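Local coordinates for protein prolyl oligopeptidase (Galerina marginata, PDB 5N4B) that cleaves peptide bonds after prolyl residues and macrocyclises peptides, acting as a dual-function serine peptidase in the biosynthesis of the amanitin toxins, at residues 90-95 and 411-416; 361-366 and 374-379; 379-384 and 461-466. The protein carries 1 engineered substitution. One frame throughout, in Å; residues are numbered along the deposited sequence.

Contact 1 (90-95 and 411-416)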
loop_
_atom_site.group_PDB
_atom_site.type_symbol
_atom_site.label_atom_id
_atom_site.label_comp_id
_atom_site.label_asym_id
_atom_site.label_seq_id
_atom_site.Cartn_x
_atom_site.Cartn_y
_atom_site.Cartn_z
ATOM N N LEU A 90 -8.356 2.968 -23.085
ATOM C CA LEU A 90 -9.220 2.891 -24.263
ATOM C C LEU A 90 -10.045 1.619 -24.150
ATOM O O LEU A 90 -9.483 0.518 -24.086
ATOM C CB LEU A 90 -8.345 2.816 -25.530
ATOM C CG LEU A 90 -9.111 2.543 -26.830
ATOM C CD1 LEU A 90 -10.137 3.588 -27.136
ATOM C CD2 LEU A 90 -8.102 2.391 -28.006
ATOM N N LEU A 91 -11.365 1.781 -24.041
ATOM C CA LEU A 91 -12.283 0.650 -24.015
ATOM C C LEU A 91 -12.660 0.261 -25.436
ATOM O O LEU A 91 -12.508 1.045 -26.392
ATOM C CB LEU A 91 -13.524 0.959 -23.164
ATOM C CG LEU A 91 -13.214 1.354 -21.729
ATOM C CD1 LEU A 91 -14.555 1.421 -20.943
ATOM C CD2 LEU A 91 -12.260 0.378 -21.073
ATOM N N ASP A 92 -13.300 -0.902 -25.541
ATOM C CA ASP A 92 -13.756 -1.412 -26.833
ATOM C C ASP A 92 -14.912 -0.632 -27.413
ATOM O O ASP A 92 -15.292 -0.919 -28.559
ATOM C CB ASP A 92 -14.071 -2.903 -26.732
ATOM C CG ASP A 92 -12.845 -3.770 -26.687
ATOM O OD1 ASP A 92 -11.711 -3.329 -26.357
ATOM O OD2 ASP A 92 -13.022 -4.960 -27.062
ATOM N N ASP A 93 -15.514 0.320 -26.692
ATOM C CA ASP A 93 -16.445 1.266 -27.305
ATOM C C ASP A 93 -15.787 2.390 -28.096
ATOM O O ASP A 93 -16.512 3.215 -28.665
ATOM C CB ASP A 93 -17.424 1.828 -26.256
ATOM C CG ASP A 93 -16.733 2.647 -25.136
ATOM O OD1 ASP A 93 -15.494 2.838 -25.181
ATOM O OD2 ASP A 93 -17.486 3.099 -24.266
ATOM N N GLY A 94 -14.454 2.445 -28.132
ATOM C CA GLY A 94 -13.708 3.465 -28.811
ATOM C C GLY A 94 -13.436 4.684 -27.975
ATOM O O GLY A 94 -12.758 5.601 -28.463
ATOM N N HIS A 95 -13.960 4.747 -26.747
ATOM C CA HIS A 95 -13.770 5.932 -25.925
ATOM C C HIS A 95 -12.722 5.668 -24.850
ATOM O O HIS A 95 -12.431 4.535 -24.497
ATOM C CB HIS A 95 -15.118 6.343 -25.309
ATOM C CG HIS A 95 -16.066 6.926 -26.315
ATOM N ND1 HIS A 95 -16.332 8.270 -26.394
ATOM C CD2 HIS A 95 -16.714 6.348 -27.361
ATOM C CE1 HIS A 95 -17.174 8.492 -27.399
ATOM N NE2 HIS A 95 -17.403 7.349 -28.014
ATOM N N ARG A 411 -3.431 -2.496 -22.503
ATOM C CA ARG A 411 -4.208 -3.665 -22.891
ATOM C C ARG A 411 -3.435 -4.320 -24.022
ATOM O O ARG A 411 -3.159 -3.683 -25.041
ATOM C CB ARG A 411 -5.634 -3.271 -23.313
ATOM C CG ARG A 411 -6.392 -2.552 -22.195
ATOM C CD ARG A 411 -7.823 -2.186 -22.644
ATOM N NE ARG A 411 -8.620 -3.388 -22.795
ATOM C CZ ARG A 411 -9.699 -3.472 -23.545
ATOM N NH1 ARG A 411 -10.155 -2.429 -24.204
ATOM N NH2 ARG A 411 -10.315 -4.639 -23.658
ATOM N N GLN A 412 -3.142 -5.602 -23.841
ATOM C CA GLN A 412 -2.270 -6.352 -24.754
ATOM C C GLN A 412 -2.637 -6.207 -26.226
ATOM O O GLN A 412 -1.763 -6.101 -27.089
ATOM C CB GLN A 412 -2.276 -7.833 -24.371
ATOM C CG GLN A 412 -1.485 -8.687 -25.343
ATOM C CD GLN A 412 -1.565 -10.134 -24.945
ATOM O OE1 GLN A 412 -1.288 -10.487 -23.794
ATOM N NE2 GLN A 412 -1.928 -10.991 -25.899
ATOM N N LYS A 413 -3.922 -6.250 -26.558
ATOM C CA LYS A 413 -4.302 -6.242 -27.959
ATOM C C LYS A 413 -4.103 -4.893 -28.654
ATOM O O LYS A 413 -4.169 -4.833 -29.888
ATOM C CB LYS A 413 -5.743 -6.723 -28.122
ATOM C CG LYS A 413 -6.800 -5.722 -27.658
ATOM C CD LYS A 413 -8.178 -6.349 -27.699
ATOM C CE LYS A 413 -9.236 -5.407 -27.159
ATOM N NZ LYS A 413 -10.565 -6.130 -27.199
ATOM N N GLN A 414 -3.895 -3.824 -27.907
ATOM C CA GLN A 414 -3.847 -2.494 -28.454
ATOM C C GLN A 414 -2.452 -2.123 -28.919
ATOM O O GLN A 414 -1.456 -2.750 -28.532
ATOM C CB GLN A 414 -4.378 -1.487 -27.410
ATOM C CG GLN A 414 -5.819 -1.727 -27.101
ATOM C CD GLN A 414 -6.390 -0.821 -26.031
ATOM O OE1 GLN A 414 -5.708 -0.272 -25.204
ATOM N NE2 GLN A 414 -7.714 -0.726 -26.030
ATOM N N THR A 415 -2.383 -1.077 -29.740
ATOM C CA THR A 415 -1.138 -0.652 -30.354
ATOM C C THR A 415 -0.407 0.437 -29.591
ATOM O O THR A 415 0.457 1.095 -30.170
ATOM C CB THR A 415 -1.383 -0.149 -31.766
ATOM O OG1 THR A 415 -2.332 0.931 -31.719
ATOM C CG2 THR A 415 -1.898 -1.312 -32.663
ATOM N N HIS A 416 -0.741 0.645 -28.323
ATOM C CA HIS A 416 -0.083 1.639 -27.472
ATOM C C HIS A 416 0.039 1.053 -26.074
ATOM O O HIS A 416 -0.612 0.098 -25.698
ATOM C CB HIS A 416 -0.863 2.975 -27.405
ATOM C CG HIS A 416 -2.159 2.855 -26.707
ATOM N ND1 HIS A 416 -3.330 2.487 -27.353
ATOM C CD2 HIS A 416 -2.466 2.963 -25.395
ATOM C CE1 HIS A 416 -4.293 2.399 -26.453
ATOM N NE2 HIS A 416 -3.793 2.672 -25.262
HETATM O O HOH W 1 -5.739 1.689 -23.203
HETATM O O HOH W 2 -9.580 -1.777 -28.045
#
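The carbonyl oxygen of L90 is gripped by two side chains at once. Q414 NE2 donates to L90 O over 2.9 Å, from above the carbonyl plane (43° out of it), while R411 NH1 reaches L90 O at 3.0 Å within that plane, on a lone pair. Extended beyond CG, Q414 crosses the leucine side chain obliquely, its NE2 3.6 Å from L90 CB. L90 CD2 meets the imidazole of H416 at its edge, 4.1 Å from CE1, and a water joins L90 N, Q414 OE1 and H416 NE2. The two loops, from the first and last blades of the seven-bladed propeller, meet at the seam where the ring closes, and apolar side chains of the bound peptide pack on L91 and R411. Toward solvent the chemistry turns ionic. D92, R411 and K413 form a salt-bridge network: R411 NH1 meets D92 OD1 on its anti side at 2.8 Å, out of the carboxylate plane, whereas K413 NZ takes the syn lone pair of D92 OD2 at 2.7 Å. The carboxylate and guanidinium planes lie 37° apart. R411 NH2 adds a weak bond to D92 OD1 and donates to P153 O. A second water connects D92 OD1 with Q414 NE2.

Contact 2 (361-366 and 374-379)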
loop_
_atom_site.group_PDB
_atom_site.type_symbol
_atom_site.label_atom_id
_atom_site.label_comp_id
_atom_site.label_asym_id
_atom_site.label_seq_id
_atom_site.Cartn_x
_atom_site.Cartn_y
_atom_site.Cartn_z
ATOM N N LYS A 361 16.035 -5.906 -9.760
ATOM C CA LYS A 361 14.799 -6.638 -9.590
ATOM C C LYS A 361 13.891 -6.383 -10.777
ATOM O O LYS A 361 13.598 -5.249 -11.142
ATOM C CB LYS A 361 14.122 -6.171 -8.307
ATOM C CG LYS A 361 12.820 -6.883 -8.015
ATOM C CD LYS A 361 12.172 -6.337 -6.758
ATOM C CE LYS A 361 11.001 -7.090 -6.373
ATOM N NZ LYS A 361 10.330 -6.392 -5.229
ATOM N N LEU A 362 13.363 -7.450 -11.334
ATOM C CA LEU A 362 12.330 -7.335 -12.359
ATOM C C LEU A 362 11.011 -7.107 -11.624
ATOM O O LEU A 362 10.494 -8.014 -10.954
ATOM C CB LEU A 362 12.294 -8.591 -13.210
ATOM C CG LEU A 362 11.212 -8.621 -14.295
ATOM C CD1 LEU A 362 11.459 -7.518 -15.327
ATOM C CD2 LEU A 362 11.117 -9.968 -14.927
ATOM N N ALA A 363 10.474 -5.908 -11.728
ATOM C CA ALA A 363 9.320 -5.482 -10.922
ATOM C C ALA A 363 7.990 -5.682 -11.618
ATOM O O ALA A 363 6.987 -5.945 -10.942
ATOM C CB ALA A 363 9.474 -4.000 -10.569
ATOM N N GLN A 364 7.942 -5.527 -12.934
ATOM C CA GLN A 364 6.692 -5.630 -13.685
ATOM C C GLN A 364 7.007 -5.991 -15.132
ATOM O O GLN A 364 7.986 -5.470 -15.696
ATOM C CB GLN A 364 5.964 -4.282 -13.640
ATOM C CG GLN A 364 4.543 -4.344 -14.202
ATOM C CD GLN A 364 3.803 -3.014 -14.293
ATOM O OE1 GLN A 364 4.325 -1.941 -14.037
ATOM N NE2 GLN A 364 2.588 -3.090 -14.777
ATOM N N VAL A 365 6.166 -6.819 -15.754
ATOM C CA VAL A 365 6.266 -7.124 -17.184
ATOM C C VAL A 365 4.857 -7.198 -17.721
ATOM O O VAL A 365 4.047 -7.984 -17.201
ATOM C CB VAL A 365 7.003 -8.444 -17.502
ATOM C CG1 VAL A 365 7.088 -8.647 -19.005
ATOM C CG2 VAL A 365 8.406 -8.472 -16.966
ATOM N N ASN A 366 4.589 -6.439 -18.785
ATOM C CA ASN A 366 3.306 -6.464 -19.501
ATOM C C ASN A 366 3.534 -6.809 -20.968
ATOM O O ASN A 366 4.503 -6.359 -21.582
ATOM C CB ASN A 366 2.595 -5.132 -19.441
ATOM C CG ASN A 366 2.093 -4.771 -18.069
ATOM O OD1 ASN A 366 2.530 -5.276 -17.013
ATOM N ND2 ASN A 366 1.152 -3.848 -18.051
ATOM N N VAL A 374 6.960 -5.072 -22.201
ATOM C CA VAL A 374 7.476 -3.878 -21.530
ATOM C C VAL A 374 7.847 -4.321 -20.124
ATOM O O VAL A 374 7.051 -4.977 -19.452
ATOM C CB VAL A 374 6.455 -2.734 -21.524
ATOM C CG1 VAL A 374 7.061 -1.455 -20.978
ATOM C CG2 VAL A 374 5.870 -2.494 -22.932
ATOM N N ALA A 375 9.085 -4.010 -19.700
ATOM C CA ALA A 375 9.620 -4.468 -18.425
ATOM C C ALA A 375 10.089 -3.276 -17.625
ATOM O O ALA A 375 10.707 -2.360 -18.164
ATOM C CB ALA A 375 10.830 -5.376 -18.653
ATOM N N ILE A 376 9.822 -3.309 -16.322
ATOM C CA ILE A 376 10.375 -2.336 -15.380
ATOM C C ILE A 376 11.328 -3.090 -14.485
ATOM O O ILE A 376 10.943 -4.087 -13.848
ATOM C CB ILE A 376 9.294 -1.619 -14.576
ATOM C CG1 ILE A 376 8.495 -0.734 -15.522
ATOM C CG2 ILE A 376 9.942 -0.769 -13.445
ATOM C CD1 ILE A 376 7.285 -0.174 -14.875
ATOM N N TYR A 377 12.576 -2.628 -14.469
ATOM C CA TYR A 377 13.612 -3.088 -13.560
ATOM C C TYR A 377 13.833 -2.038 -12.498
ATOM O O TYR A 377 13.871 -0.823 -12.785
ATOM C CB TYR A 377 14.918 -3.315 -14.292
ATOM C CG TYR A 377 14.968 -4.608 -15.029
ATOM C CD1 TYR A 377 15.338 -5.748 -14.364
ATOM C CD2 TYR A 377 14.651 -4.691 -16.368
ATOM C CE1 TYR A 377 15.382 -6.992 -15.009
ATOM C CE2 TYR A 377 14.730 -5.903 -17.028
ATOM C CZ TYR A 377 15.071 -7.035 -16.326
ATOM O OH TYR A 377 15.066 -8.210 -17.053
ATOM N N LYS A 378 13.961 -2.485 -11.278
ATOM C CA LYS A 378 14.270 -1.616 -10.154
ATOM C C LYS A 378 15.742 -1.832 -9.820
ATOM O O LYS A 378 16.098 -2.886 -9.304
ATOM C CB LYS A 378 13.360 -1.908 -8.970
ATOM C CG LYS A 378 13.457 -0.881 -7.856
ATOM C CD LYS A 378 12.640 -1.235 -6.653
ATOM C CE LYS A 378 11.139 -1.360 -6.982
ATOM N NZ LYS A 378 10.541 -0.134 -7.539
ATOM N N ARG A 379 16.597 -0.869 -10.159
ATOM C CA ARG A 379 18.033 -0.980 -9.970
ATOM C C ARG A 379 18.422 0.122 -8.980
ATOM O O ARG A 379 18.170 1.317 -9.232
ATOM C CB ARG A 379 18.754 -0.786 -11.311
ATOM C CG ARG A 379 20.257 -0.995 -11.158
ATOM C CD ARG A 379 21.044 -0.506 -12.404
ATOM N NE ARG A 379 20.364 -1.010 -13.549
ATOM C CZ ARG A 379 20.432 -2.258 -13.990
ATOM N NH1 ARG A 379 21.222 -3.155 -13.398
ATOM N NH2 ARG A 379 19.677 -2.588 -15.050
#
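L362 lays its CD1 methyl over one face of the Y377 ring in a CH-pi contact, 4.0 Å from CD1 to the ring centroid and 17° off the ring normal. The two belong to an antiparallel hairpin with a classic beta bulge, formed by the first two strands of the sixth propeller blade. With CG anti to the backbone N (chi1 178°), L362 extends over the tyrosine toward A375, whose CB lies 4.0 Å from L362 CD1; V365 CG2 reaches the same CB more distantly. On this side L362 and V365 pack on V338 of the neighbouring blade.

On the other face, Q364 and I376, in one of its two conformers, lie side by side, and both touch strand 405-409 of the next blade (S407 and I408); the side-chain amide oxygen OE1 of Q364 accepts from I408 N. K361 and K378 stand as a hydrogen-bonded pair on this face, but their ammonium groups separate: K361 NZ hydrogen-bonds to G532 O, and K378 NZ makes salt bridges to D383 and D505. Between these pairs the register slips by one, and both bulge amides share an acceptor: A363 N bonds I376 O at 2.8 Å, Q364 N only weakly at 3.5 Å.

Contact 3 (379-384 and 461-466)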
loop_
_atom_site.group_PDB
_atom_site.type_symbol
_atom_site.label_atom_id
_atom_site.label_comp_id
_atom_site.label_asym_id
_atom_site.label_seq_id
_atom_site.Cartn_x
_atom_site.Cartn_y
_atom_site.Cartn_z
ATOM N N ARG A 379 16.597 -0.869 -10.159
ATOM C CA ARG A 379 18.033 -0.980 -9.970
ATOM C C ARG A 379 18.422 0.122 -8.980
ATOM O O ARG A 379 18.170 1.317 -9.232
ATOM C CB ARG A 379 18.754 -0.786 -11.311
ATOM C CG ARG A 379 20.257 -0.995 -11.158
ATOM C CD ARG A 379 21.044 -0.506 -12.404
ATOM N NE ARG A 379 20.364 -1.010 -13.549
ATOM C CZ ARG A 379 20.432 -2.258 -13.990
ATOM N NH1 ARG A 379 21.222 -3.155 -13.398
ATOM N NH2 ARG A 379 19.677 -2.588 -15.050
ATOM N N ASN A 380 19.003 -0.264 -7.850
ATOM C CA ASN A 380 19.323 0.716 -6.814
ATOM C C ASN A 380 18.073 1.520 -6.428
ATOM O O ASN A 380 18.130 2.704 -6.119
ATOM C CB ASN A 380 20.487 1.635 -7.200
ATOM C CG ASN A 380 21.772 0.923 -7.393
ATOM O OD1 ASN A 380 22.461 1.106 -8.415
ATOM N ND2 ASN A 380 22.086 0.106 -6.471
ATOM N N VAL A 381 16.927 0.843 -6.378
ATOM C CA VAL A 381 15.654 1.377 -5.920
ATOM C C VAL A 381 15.111 2.451 -6.841
ATOM O O VAL A 381 14.228 3.242 -6.451
ATOM C CB VAL A 381 15.728 1.858 -4.453
ATOM C CG1 VAL A 381 14.323 1.798 -3.815
ATOM C CG2 VAL A 381 16.701 1.043 -3.628
ATOM N N LYS A 382 15.564 2.459 -8.084
ATOM C CA LYS A 382 15.115 3.420 -9.079
ATOM C C LYS A 382 14.707 2.633 -10.332
ATOM O O LYS A 382 15.417 1.728 -10.779
ATOM C CB LYS A 382 16.251 4.389 -9.401
ATOM C CG LYS A 382 16.615 5.296 -8.167
ATOM C CD LYS A 382 17.911 6.054 -8.294
ATOM C CE LYS A 382 19.109 5.163 -8.058
ATOM N NZ LYS A 382 20.312 5.929 -8.325
ATOM N N ASP A 383 13.555 2.958 -10.872
ATOM C CA ASP A 383 12.963 2.174 -11.931
ATOM C C ASP A 383 13.488 2.561 -13.307
ATOM O O ASP A 383 13.684 3.750 -13.620
ATOM C CB ASP A 383 11.442 2.308 -11.890
ATOM C CG ASP A 383 10.816 1.555 -10.732
ATOM O OD1 ASP A 383 11.469 0.657 -10.100
ATOM O OD2 ASP A 383 9.596 1.750 -10.466
ATOM N N GLU A 384 13.653 1.542 -14.145
ATOM C CA GLU A 384 14.125 1.652 -15.518
ATOM C C GLU A 384 13.154 0.886 -16.404
ATOM O O GLU A 384 12.725 -0.220 -16.056
ATOM C CB GLU A 384 15.514 1.071 -15.657
ATOM C CG GLU A 384 16.507 1.634 -14.653
ATOM C CD GLU A 384 17.913 1.062 -14.799
ATOM O OE1 GLU A 384 18.118 0.136 -15.629
ATOM O OE2 GLU A 384 18.827 1.537 -14.102
ATOM N N SER A 461 16.819 15.240 -4.975
ATOM C CA SER A 461 16.977 13.969 -4.303
ATOM C C SER A 461 18.284 13.345 -4.729
ATOM O O SER A 461 18.684 13.413 -5.910
ATOM C CB SER A 461 15.834 13.003 -4.525
ATOM O OG SER A 461 15.827 12.539 -5.843
ATOM N N THR A 462 18.951 12.744 -3.777
ATOM C CA THR A 462 20.189 11.994 -4.016
ATOM C C THR A 462 20.095 10.688 -3.244
ATOM O O THR A 462 19.229 10.519 -2.385
ATOM C CB THR A 462 21.453 12.708 -3.566
ATOM O OG1 THR A 462 21.370 12.978 -2.148
ATOM C CG2 THR A 462 21.651 14.020 -4.357
ATOM N N GLN A 463 20.966 9.767 -3.554
ATOM C CA GLN A 463 21.053 8.503 -2.864
ATOM C C GLN A 463 22.453 8.365 -2.288
ATOM O O GLN A 463 23.453 8.528 -3.011
ATOM C CB GLN A 463 20.730 7.360 -3.821
ATOM C CG GLN A 463 20.681 5.988 -3.166
ATOM C CD GLN A 463 20.263 4.960 -4.195
ATOM O OE1 GLN A 463 20.939 4.765 -5.207
ATOM N NE2 GLN A 463 19.156 4.334 -3.943
ATOM N N VAL A 464 22.513 8.099 -1.006
ATOM C CA VAL A 464 23.767 7.881 -0.293
ATOM C C VAL A 464 23.767 6.466 0.287
ATOM O O VAL A 464 22.739 5.798 0.356
ATOM C CB VAL A 464 23.993 8.935 0.799
ATOM C CG1 VAL A 464 24.008 10.300 0.198
ATOM C CG2 VAL A 464 22.962 8.848 1.887
ATOM N N TRP A 465 24.944 5.958 0.647
ATOM C CA TRP A 465 25.067 4.634 1.219
ATOM C C TRP A 465 25.676 4.734 2.603
ATOM O O TRP A 465 26.609 5.513 2.827
ATOM C CB TRP A 465 25.922 3.713 0.336
ATOM C CG TRP A 465 25.327 3.440 -1.001
ATOM C CD1 TRP A 465 25.299 4.275 -2.075
ATOM C CD2 TRP A 465 24.688 2.246 -1.389
ATOM N NE1 TRP A 465 24.629 3.673 -3.103
ATOM C CE2 TRP A 465 24.273 2.406 -2.720
ATOM C CE3 TRP A 465 24.432 1.049 -0.746
ATOM C CZ2 TRP A 465 23.589 1.371 -3.415
ATOM C CZ3 TRP A 465 23.793 0.044 -1.406
ATOM C CH2 TRP A 465 23.376 0.207 -2.745
ATOM N N TYR A 466 25.137 3.954 3.519
ATOM C CA TYR A 466 25.640 3.873 4.897
ATOM C C TYR A 466 25.811 2.406 5.268
ATOM O O TYR A 466 25.382 1.507 4.565
ATOM C CB TYR A 466 24.723 4.605 5.900
ATOM C CG TYR A 466 23.377 3.952 6.104
ATOM C CD1 TYR A 466 22.316 4.172 5.237
ATOM C CD2 TYR A 466 23.152 3.126 7.188
ATOM C CE1 TYR A 466 21.088 3.573 5.443
ATOM C CE2 TYR A 466 21.935 2.537 7.386
ATOM C CZ TYR A 466 20.908 2.766 6.528
ATOM O OH TYR A 466 19.685 2.163 6.757
#
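Q463 reaches N380 with its side-chain amide, across the boundary between the two domains. N380 sits in a type I' beta turn, R379 to K382, which joins the second and third strands of the sixth propeller blade; Q463 lies on strand 459-467, at the outer edge of the mixed sheet of the alpha/beta-hydrolase domain. The contact thus touches the rim of the propeller to the catalytic domain in this closed form of the enzyme.

Two hydrogen bonds, one of them weak, link the two segments, both made by one amide. Q463 is extended as far as its amide, its CG anti to the backbone N (chi1 -175°), and this carries NE2 to N380 O at 2.9 Å with a nearly straight N-H...O angle of 166°. The donor stands 38° above the N380 carbonyl plane, although the acceptor lies close to the plane of the Q463 amide. On the other end of the amide, K382 NZ approaches Q463 OE1 at 3.4 Å, the weak bond.

Van der Waals contacts flank the amide. K382 CE lies 3.4 Å from Q463 OE1, and V381 CG2 comes up to Q463 NE2 at 4.1 Å; V381 packs further on S527 and E533.

As an ionic pair within the turn segment, R379 grips E384 side-on through NE and NH2, one nitrogen to each carboxylate oxygen, with R379 NE 3.0 Å from E384 OE2.

At the exposed margin an amide meets an indole edge. The N380 amide stands nearly perpendicular to the W465 ring, with N380 ND2 3.6 Å from W465 CZ2.

In the fold
Contact 2 is buried within the sixth blade, whereas contact 3 lies at the surface and contact 1 is partly buried at the far end of the propeller. Contacts 2 and 3 share R379, and consecutive strands 372-379 and 382-388 join them, with Y377 O probably accepting from E384 N. Contact 1 stands apart, its centre about 23 Å from that of contact 2 and about 35 Å from that of contact 3. Backbone ladder and apolar faces dominate the hairpin; the blade seam relies on salt bridges, a doubly bonded carbonyl and waters; contact 3, at the domain boundary, rests largely on one glutamine amide.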